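Side-chain contacts in putative cytochrome P450 YjiB (Bacillus subtilis subsp. subtilis, PDB 4RM4), which probably acts as a heme-dependent monooxygenase, using molecular oxygen and supplied electrons to oxidise its substrates: residues Thr90-Arg93 with Ser94-Lys98; Val141-Ile144 with Ser145-Gly149; Cys233-Leu236 with Leu237-Asn241. All blocks are in the same frame, centred on the assembly; numbering follows the deposited sequence.

How the interactions relate
The three contacts are turns of three helices gathered around one heme, met along the chain in the order interaction 1, 2, 3. Interaction 1 lies on helix 88-96 beside a heme propionate; interaction 2 ends helix 138-147; interaction 3 lies inside the long helix 226-257, which passes over the face of the porphyrin where water binds the iron. Interactions 2 and 3 have centres about 11 Å apart and pack directly, whereas interaction 1 stands about 16 Å from interaction 3 and about 20 Å from interaction 2, centre to centre. Interactions 1 and 3 meet through the cofactor, so the heme is held at its periphery and covered above its iron.

Interaction 1: Thr90-Arg93 with Ser94-Lys98; sequences TKIR and SVVNK. With HEM (protoporphyrin IX containing Fe), chain B.
I92 and V96, one helical turn apart, show how a short helix can present an apolar face and a polar one from the same few residues. On the apolar side I92 CG2 lies 4.2 Å from V96 CG1, and the two side chains pack outward against helix 226-257, I92 on E228 and V96 on F232. V95 CG2 rests 3.2 Å from K91 O.

Backbone hydrogen bonds hold the turn: S94 N reaches T90 O at 3.1 Å, V96 N reaches I92 O at 3.0 Å, and N97 N reaches R93 O at 3.1 Å. A side-chain bond is added where S94 folds back, its OG lodged between its own backbone N and carbonyl carbon, to donate to K91 O at 3.2 Å from 38° above the carbonyl plane. Farther along, K98 curls round so that its NZ meets V95 O at 2.6 Å.

Two of the remaining side chains are charged. K91 runs outward to a salt bridge with E228, joining this helix to helix 226-257. R93 sends CG away from its backbone N and then bends at chi2 (61°), which carries the guanidinium out to the heme. There NH1 donates to propionate oxygen O1D of HEM at 2.9 Å, with an N-H...O angle of 148°, and also to F348 O. The side chains of R93 and the neutral N97 cross at about a right angle, N97 lying at the guanidinium edge.

H89, one turn before R93, also bonds to the heme, a pairing of histidine and arginine familiar from this helix in bacterial P450s. The positive charge of R93 is likely to offset that of the propionate, so that the anionic rim of the cofactor is paired by a residue anchored in a well-bonded turn.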
loop_
_atom_site.group_PDB
_atom_site.type_symbol
_atom_site.label_atom_id
_atom_site.label_comp_id
_atom_site.label_asym_id
_atom_site.label_seq_id
_atom_site.Cartn_x
_atom_site.Cartn_y
_atom_site.Cartn_z
ATOM N N THR A 90 -5.852 -6.921 -18.812
ATOM C CA THR A 90 -6.408 -8.244 -18.640
ATOM C C THR A 90 -5.337 -9.296 -18.845
ATOM O O THR A 90 -5.155 -10.187 -18.015
ATOM C CB THR A 90 -7.527 -8.486 -19.662
ATOM O OG1 THR A 90 -8.432 -7.375 -19.646
ATOM C CG2 THR A 90 -8.277 -9.779 -19.345
ATOM N N LYS A 91 -4.613 -9.174 -19.952
ATOM C CA LYS A 91 -3.597 -10.153 -20.320
ATOM C C LYS A 91 -2.483 -10.274 -19.282
ATOM O O LYS A 91 -2.128 -11.379 -18.865
ATOM C CB LYS A 91 -2.998 -9.811 -21.685
ATOM C CG LYS A 91 -1.961 -10.802 -22.155
ATOM C CD LYS A 91 -1.421 -10.430 -23.532
ATOM C CE LYS A 91 -0.768 -9.055 -23.515
ATOM N NZ LYS A 91 0.551 -9.054 -22.815
ATOM N N ILE A 92 -1.930 -9.138 -18.865
ATOM C CA ILE A 92 -0.849 -9.164 -17.896
ATOM C C ILE A 92 -1.348 -9.581 -16.504
ATOM O O ILE A 92 -0.741 -10.441 -15.868
ATOM C CB ILE A 92 -0.066 -7.832 -17.870
ATOM C CG1 ILE A 92 0.530 -7.565 -19.261
ATOM C CG2 ILE A 92 1.038 -7.885 -16.833
ATOM C CD1 ILE A 92 1.091 -6.175 -19.451
ATOM N N ARG A 93 -2.456 -9.004 -16.048
ATOM C CA ARG A 93 -2.980 -9.343 -14.718
ATOM C C ARG A 93 -3.175 -10.850 -14.588
ATOM O O ARG A 93 -2.796 -11.439 -13.593
ATOM C CB ARG A 93 -4.298 -8.606 -14.422
ATOM C CG ARG A 93 -4.933 -8.908 -13.050
ATOM C CD ARG A 93 -4.017 -8.523 -11.870
ATOM N NE ARG A 93 -4.536 -9.012 -10.594
ATOM C CZ ARG A 93 -5.049 -8.237 -9.639
ATOM N NH1 ARG A 93 -5.073 -6.918 -9.786
ATOM N NH2 ARG A 93 -5.509 -8.777 -8.515
ATOM N N SER A 94 -3.749 -11.488 -15.601
ATOM C CA SER A 94 -4.026 -12.917 -15.468
ATOM C C SER A 94 -2.746 -13.745 -15.332
ATOM O O SER A 94 -2.726 -14.764 -14.645
ATOM C CB SER A 94 -4.876 -13.424 -16.629
ATOM O OG SER A 94 -4.058 -13.680 -17.750
ATOM N N VAL A 95 -1.677 -13.309 -15.985
ATOM C CA VAL A 95 -0.393 -13.986 -15.867
ATOM C C VAL A 95 0.230 -13.798 -14.475
ATOM O O VAL A 95 0.758 -14.753 -13.898
ATOM C CB VAL A 95 0.596 -13.514 -16.957
ATOM C CG1 VAL A 95 1.889 -14.292 -16.858
ATOM C CG2 VAL A 95 -0.022 -13.681 -18.347
ATOM N N VAL A 96 0.150 -12.583 -13.915
ATOM C CA VAL A 96 0.843 -12.319 -12.653
ATOM C C VAL A 96 0.070 -12.785 -11.407
ATOM O O VAL A 96 0.645 -12.866 -10.324
ATOM C CB VAL A 96 1.303 -10.833 -12.515
ATOM C CG1 VAL A 96 2.198 -10.441 -13.689
ATOM C CG2 VAL A 96 0.110 -9.877 -12.448
ATOM N N ASN A 97 -1.216 -13.087 -11.558
ATOM C CA ASN A 97 -1.977 -13.667 -10.445
ATOM C C ASN A 97 -1.283 -14.892 -9.872
ATOM O O ASN A 97 -1.378 -15.167 -8.673
ATOM C CB ASN A 97 -3.401 -14.042 -10.861
ATOM C CG ASN A 97 -4.310 -12.826 -10.988
ATOM O OD1 ASN A 97 -5.326 -12.847 -11.692
ATOM N ND2 ASN A 97 -3.929 -11.754 -10.330
ATOM N N LYS A 98 -0.614 -15.636 -10.750
ATOM C CA LYS A 98 0.062 -16.872 -10.361
ATOM C C LYS A 98 1.151 -16.667 -9.316
ATOM O O LYS A 98 1.581 -17.623 -8.674
ATOM C CB LYS A 98 0.694 -17.545 -11.585
ATOM C CG LYS A 98 -0.202 -17.603 -12.802
ATOM C CD LYS A 98 0.411 -18.514 -13.854
ATOM C CE LYS A 98 1.889 -18.225 -14.021
ATOM N NZ LYS A 98 2.109 -16.879 -14.593
HETATM C CHA HEM B . -3.087 -2.009 -6.623
HETATM C CHB HEM B . -3.413 -0.557 -2.020
HETATM C CHC HEM B . 0.339 -3.434 -0.831
HETATM C CHD HEM B . 0.990 -4.499 -5.513
HETATM C C1A HEM B . -3.536 -1.392 -5.474
HETATM C C2A HEM B . -4.722 -0.569 -5.345
HETATM C C3A HEM B . -4.814 -0.168 -4.074
HETATM C C4A HEM B . -3.700 -0.732 -3.349
HETATM C CMA HEM B . -5.917 0.742 -3.466
HETATM C CAA HEM B . -5.724 -0.219 -6.473
HETATM C CBA HEM B . -5.184 0.901 -7.342
HETATM C CGA HEM B . -6.251 1.457 -8.258
HETATM O O1A HEM B . -5.929 2.447 -8.965
HETATM O O2A HEM B . -7.393 0.930 -8.279
HETATM C C1B HEM B . -2.451 -1.242 -1.319
HETATM C C2B HEM B . -2.318 -1.244 0.126
HETATM C C3B HEM B . -1.272 -2.021 0.444
HETATM C C4B HEM B . -0.721 -2.564 -0.775
HETATM C CMB HEM B . -3.235 -0.457 1.086
HETATM C CAB HEM B . -0.705 -2.393 1.833
HETATM C CBB HEM B . -1.454 -2.262 2.929
HETATM C C1C HEM B . 0.816 -3.995 -1.986
HETATM C C2C HEM B . 1.886 -4.970 -2.086
HETATM C C3C HEM B . 2.052 -5.254 -3.385
HETATM C C4C HEM B . 1.105 -4.480 -4.138
HETATM C CMC HEM B . 2.640 -5.538 -0.865
HETATM C CAC HEM B . 3.052 -6.210 -4.079
HETATM C CBC HEM B . 4.116 -6.752 -3.479
HETATM C C1D HEM B . -0.018 -3.913 -6.245
HETATM C C2D HEM B . -0.116 -3.987 -7.675
HETATM C C3D HEM B . -1.390 -3.213 -8.035
HETATM C C4D HEM B . -1.934 -2.752 -6.773
HETATM C CMD HEM B . 0.861 -4.706 -8.624
HETATM C CAD HEM B . -1.967 -2.993 -9.454
HETATM C CBD HEM B . -2.959 -4.125 -9.736
HETATM C CGD HEM B . -3.636 -3.901 -11.067
HETATM O O1D HEM B . -4.238 -4.876 -11.596
HETATM O O2D HEM B . -3.540 -2.760 -11.589
HETATM N NA HEM B . -2.936 -1.458 -4.230
HETATM N NB HEM B . -1.449 -2.054 -1.826
HETATM N NC HEM B . 0.360 -3.711 -3.259
HETATM N ND HEM B . -1.096 -3.198 -5.754
HETATM FE FE HEM B . -1.385 -2.720 -3.754
HETATM O O HOH W 1 -0.194 -0.601 -3.946
#

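Interaction 2: Val141-Ile144 with Ser145-Gly149; sequences VIVI and SELLG
I144 and L148 lie side by side and point the same way, with I144 CG1 3.9 Å from L148 CD1. V143 and L147 repeat the arrangement on the neighbouring side of the helix, V143 CG1 meeting L147 CD2 at 4.0 Å. I144 owes its reach along the turn to CG1 standing anti to the backbone N (chi1 -160°).

The backbone beneath is gripped closely. L148 N bonds to I144 O at 2.7 Å, and I142 O takes two donors from the same face of its plane, E146 N at 3.2 Å and S145 OG at 2.9 Å. The serine hydroxyl thus bonds back to its own helix, while its side chain rests against M155 and F158 of helix 155-165.

Farther out, V143 and L147 pack on helix 102-123, to which E146 adds a salt bridge with R111; I144 touches the heme. G149, with positive phi, forms the C-prime position of a Schellman motif, its N bonding weakly to E146 O.

With the serine hydroxyl bonded within the turn and the E146 carboxylate paired with R111, the valine, isoleucine and leucine side chains make up the surface presented to the heme and neighbouring helices.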
loop_
_atom_site.group_PDB
_atom_site.type_symbol
_atom_site.label_atom_id
_atom_site.label_comp_id
_atom_site.label_asym_id
_atom_site.label_seq_id
_atom_site.Cartn_x
_atom_site.Cartn_y
_atom_site.Cartn_z
ATOM N N VAL A 141 10.628 -4.133 2.603
ATOM C CA VAL A 141 11.741 -4.124 1.655
ATOM C C VAL A 141 12.508 -5.433 1.676
ATOM O O VAL A 141 12.815 -5.997 0.620
ATOM C CB VAL A 141 12.710 -2.964 1.944
ATOM C CG1 VAL A 141 13.942 -3.054 1.033
ATOM C CG2 VAL A 141 11.990 -1.625 1.774
ATOM N N ILE A 142 12.823 -5.915 2.876
ATOM C CA ILE A 142 13.511 -7.188 3.004
ATOM C C ILE A 142 12.655 -8.308 2.446
ATOM O O ILE A 142 13.139 -9.169 1.720
ATOM C CB ILE A 142 13.855 -7.524 4.458
ATOM C CG1 ILE A 142 14.755 -6.437 5.049
ATOM C CG2 ILE A 142 14.569 -8.875 4.524
ATOM C CD1 ILE A 142 15.001 -6.621 6.542
ATOM N N VAL A 143 11.368 -8.288 2.782
ATOM C CA VAL A 143 10.468 -9.324 2.297
ATOM C C VAL A 143 10.402 -9.368 0.774
ATOM O O VAL A 143 10.515 -10.434 0.186
ATOM C CB VAL A 143 9.044 -9.164 2.878
ATOM C CG1 VAL A 143 8.077 -10.109 2.187
ATOM C CG2 VAL A 143 9.063 -9.429 4.389
ATOM N N ILE A 144 10.219 -8.215 0.138
ATOM C CA ILE A 144 10.024 -8.195 -1.313
ATOM C C ILE A 144 11.328 -8.527 -2.045
ATOM O O ILE A 144 11.331 -9.123 -3.131
ATOM C CB ILE A 144 9.458 -6.839 -1.806
ATOM C CG1 ILE A 144 8.817 -7.010 -3.185
ATOM C CG2 ILE A 144 10.528 -5.752 -1.793
ATOM C CD1 ILE A 144 7.594 -7.942 -3.181
ATOM N N SER A 145 12.449 -8.152 -1.449
ATOM C CA SER A 145 13.718 -8.474 -2.094
ATOM C C SER A 145 13.879 -9.994 -2.158
ATOM O O SER A 145 14.297 -10.534 -3.176
ATOM C CB SER A 145 14.900 -7.825 -1.369
ATOM O OG SER A 145 15.245 -8.556 -0.207
ATOM N N GLU A 146 13.542 -10.677 -1.072
ATOM C CA GLU A 146 13.646 -12.139 -1.031
ATOM C C GLU A 146 12.602 -12.798 -1.916
ATOM O O GLU A 146 12.860 -13.821 -2.559
ATOM C CB GLU A 146 13.563 -12.662 0.407
ATOM C CG GLU A 146 14.702 -12.192 1.306
ATOM C CD GLU A 146 14.880 -13.061 2.540
ATOM O OE1 GLU A 146 14.233 -14.128 2.620
ATOM O OE2 GLU A 146 15.677 -12.684 3.426
ATOM N N LEU A 147 11.421 -12.199 -1.970
ATOM C CA LEU A 147 10.381 -12.689 -2.858
ATOM C C LEU A 147 10.686 -12.405 -4.323
ATOM O O LEU A 147 10.169 -13.089 -5.205
ATOM C CB LEU A 147 9.028 -12.084 -2.481
ATOM C CG LEU A 147 8.165 -12.926 -1.557
ATOM C CD1 LEU A 147 7.823 -14.233 -2.246
ATOM C CD2 LEU A 147 8.873 -13.161 -0.218
ATOM N N LEU A 148 11.521 -11.404 -4.588
ATOM C CA LEU A 148 11.958 -11.106 -5.959
ATOM C C LEU A 148 13.275 -11.773 -6.320
ATOM O O LEU A 148 13.842 -11.501 -7.384
ATOM C CB LEU A 148 12.093 -9.602 -6.187
ATOM C CG LEU A 148 10.771 -8.895 -6.472
ATOM C CD1 LEU A 148 10.968 -7.389 -6.438
ATOM C CD2 LEU A 148 10.248 -9.334 -7.826
ATOM N N GLY A 149 13.775 -12.618 -5.425
ATOM C CA GLY A 149 14.979 -13.383 -5.699
ATOM C C GLY A 149 16.244 -12.551 -5.766
ATOM O O GLY A 149 17.217 -12.935 -6.421
#

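Interaction 3: Cys233-Leu236 with Leu237-Asn241; sequences CTLL and LVAGN. With HEM (protoporphyrin IX containing Fe), chain B.
L235 and A239 form the tight side of this turn, where a helix is pressed against a cofactor. L235 CG stands anti to its backbone N (chi1 -180°), and from there its two methyls divide the work: CD1 meets A239 CB at 3.9 Å, while CD2 touches the heme methyl CMD at 3.7 Å. Beneath them A239 N reaches L235 O in a short bond of 2.6 Å. L236 CD2 adds a contact to the vinyl carbon CAC of the heme. Closest of all to the porphyrin is G240, whose CA lies 3.3 Å from HEM C2C; a side chain at this glycine would also run into L236 O. A239 O faces the heme and accepts from water 1 at 2.5 Å, the same water that binds the iron at 2.4 Å; T243 OG1 is bonded to this carbonyl too.

L237 rests against F158 and L165 of helix 155-165 and against I144 and L148. Replacing it with an alanine would probably open a gap between these neighbours and leave their side chains less firmly held.

The bonding is looser farther on. G240 N makes only a weak bond to L236 O, and water 2 lies between that oxygen, at 3.1 Å, and N241 OD1. V238, by contrast with the leucines, is exposed.

A239 and G240 begin the Ala-Gly-x-acid-Thr motif, with T243 as its threonine, that marks the long distal helix of cytochromes P450; the weakened helical bonding above the iron is consistent with an oxygen-binding groove here.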
loop_
_atom_site.group_PDB
_atom_site.type_symbol
_atom_site.label_atom_id
_atom_site.label_comp_id
_atom_site.label_asym_id
_atom_site.label_seq_id
_atom_site.Cartn_x
_atom_site.Cartn_y
_atom_site.Cartn_z
ATOM N N CYS A 233 8.059 -5.835 -11.935
ATOM C CA CYS A 233 8.860 -5.965 -10.715
ATOM C C CYS A 233 9.062 -4.628 -10.000
ATOM O O CYS A 233 8.918 -4.536 -8.778
ATOM C CB CYS A 233 10.203 -6.639 -11.012
ATOM S SG CYS A 233 10.029 -8.365 -11.533
ATOM N N THR A 234 9.364 -3.590 -10.768
ATOM C CA THR A 234 9.513 -2.260 -10.208
ATOM C C THR A 234 8.209 -1.792 -9.535
ATOM O O THR A 234 8.245 -1.211 -8.451
ATOM C CB THR A 234 9.970 -1.258 -11.266
ATOM O OG1 THR A 234 11.220 -1.698 -11.827
ATOM C CG2 THR A 234 10.160 0.100 -10.639
ATOM N N LEU A 235 7.068 -2.075 -10.166
ATOM C CA LEU A 235 5.764 -1.712 -9.592
ATOM C C LEU A 235 5.563 -2.340 -8.222
ATOM O O LEU A 235 4.989 -1.718 -7.326
ATOM C CB LEU A 235 4.621 -2.124 -10.522
ATOM C CG LEU A 235 3.210 -1.796 -10.028
ATOM C CD1 LEU A 235 3.095 -0.306 -9.678
ATOM C CD2 LEU A 235 2.187 -2.216 -11.068
ATOM N N LEU A 236 6.024 -3.575 -8.049
ATOM C CA LEU A 236 5.875 -4.240 -6.767
ATOM C C LEU A 236 6.521 -3.443 -5.629
ATOM O O LEU A 236 5.989 -3.392 -4.533
ATOM C CB LEU A 236 6.439 -5.660 -6.805
ATOM C CG LEU A 236 5.759 -6.609 -7.794
ATOM C CD1 LEU A 236 6.305 -8.023 -7.572
ATOM C CD2 LEU A 236 4.229 -6.579 -7.671
ATOM N N LEU A 237 7.684 -2.848 -5.890
ATOM C CA LEU A 237 8.325 -1.973 -4.918
ATOM C C LEU A 237 7.517 -0.704 -4.725
ATOM O O LEU A 237 7.238 -0.300 -3.595
ATOM C CB LEU A 237 9.729 -1.575 -5.391
ATOM C CG LEU A 237 10.565 -2.704 -5.983
ATOM C CD1 LEU A 237 11.991 -2.196 -6.244
ATOM C CD2 LEU A 237 10.572 -3.907 -5.081
ATOM N N VAL A 238 7.143 -0.079 -5.839
ATOM C CA VAL A 238 6.442 1.204 -5.821
ATOM C C VAL A 238 5.083 1.079 -5.138
ATOM O O VAL A 238 4.718 1.908 -4.300
ATOM C CB VAL A 238 6.288 1.789 -7.265
ATOM C CG1 VAL A 238 5.421 3.050 -7.286
ATOM C CG2 VAL A 238 7.682 2.110 -7.862
ATOM N N ALA A 239 4.368 0.007 -5.460
ATOM C CA ALA A 239 3.014 -0.216 -4.948
ATOM C C ALA A 239 2.975 -0.804 -3.543
ATOM O O ALA A 239 2.005 -0.591 -2.798
ATOM C CB ALA A 239 2.237 -1.116 -5.911
ATOM N N GLY A 240 4.023 -1.540 -3.182
ATOM C CA GLY A 240 3.993 -2.392 -2.005
ATOM C C GLY A 240 4.867 -2.009 -0.826
ATOM O O GLY A 240 4.536 -2.327 0.308
ATOM N N ASN A 241 5.995 -1.350 -1.065
ATOM C CA ASN A 241 6.915 -1.087 0.045
ATOM C C ASN A 241 6.331 -0.131 1.086
ATOM O O ASN A 241 6.142 -0.481 2.256
ATOM C CB ASN A 241 8.230 -0.491 -0.463
ATOM C CG ASN A 241 9.124 -1.516 -1.143
ATOM O OD1 ASN A 241 8.790 -2.681 -1.236
ATOM N ND2 ASN A 241 10.271 -1.061 -1.628
HETATM C CHA HEM B . -3.087 -2.009 -6.623
HETATM C CHB HEM B . -3.413 -0.557 -2.020
HETATM C CHC HEM B . 0.339 -3.434 -0.831
HETATM C CHD HEM B . 0.990 -4.499 -5.513
HETATM C C1A HEM B . -3.536 -1.392 -5.474
HETATM C C2A HEM B . -4.722 -0.569 -5.345
HETATM C C3A HEM B . -4.814 -0.168 -4.074
HETATM C C4A HEM B . -3.700 -0.732 -3.349
HETATM C CMA HEM B . -5.917 0.742 -3.466
HETATM C CAA HEM B . -5.724 -0.219 -6.473
HETATM C CBA HEM B . -5.184 0.901 -7.342
HETATM C CGA HEM B . -6.251 1.457 -8.258
HETATM O O1A HEM B . -5.929 2.447 -8.965
HETATM O O2A HEM B . -7.393 0.930 -8.279
HETATM C C1B HEM B . -2.451 -1.242 -1.319
HETATM C C2B HEM B . -2.318 -1.244 0.126
HETATM C C3B HEM B . -1.272 -2.021 0.444
HETATM C C4B HEM B . -0.721 -2.564 -0.775
HETATM C CMB HEM B . -3.235 -0.457 1.086
HETATM C CAB HEM B . -0.705 -2.393 1.833
HETATM C CBB HEM B . -1.454 -2.262 2.929
HETATM C C1C HEM B . 0.816 -3.995 -1.986
HETATM C C2C HEM B . 1.886 -4.970 -2.086
HETATM C C3C HEM B . 2.052 -5.254 -3.385
HETATM C C4C HEM B . 1.105 -4.480 -4.138
HETATM C CMC HEM B . 2.640 -5.538 -0.865
HETATM C CAC HEM B . 3.052 -6.210 -4.079
HETATM C CBC HEM B . 4.116 -6.752 -3.479
HETATM C C1D HEM B . -0.018 -3.913 -6.245
HETATM C C2D HEM B . -0.116 -3.987 -7.675
HETATM C C3D HEM B . -1.390 -3.213 -8.035
HETATM C C4D HEM B . -1.934 -2.752 -6.773
HETATM C CMD HEM B . 0.861 -4.706 -8.624
HETATM C CAD HEM B . -1.967 -2.993 -9.454
HETATM C CBD HEM B . -2.959 -4.125 -9.736
HETATM C CGD HEM B . -3.636 -3.901 -11.067
HETATM O O1D HEM B . -4.238 -4.876 -11.596
HETATM O O2D HEM B . -3.540 -2.760 -11.589
HETATM N NA HEM B . -2.936 -1.458 -4.230
HETATM N NB HEM B . -1.449 -2.054 -1.826
HETATM N NC HEM B . 0.360 -3.711 -3.259
HETATM N ND HEM B . -1.096 -3.198 -5.754
HETATM FE FE HEM B . -1.385 -2.720 -3.754
HETATM O O HOH W 2 6.663 -4.612 -1.774
HETATM O O HOH W 1 -0.194 -0.601 -3.946
#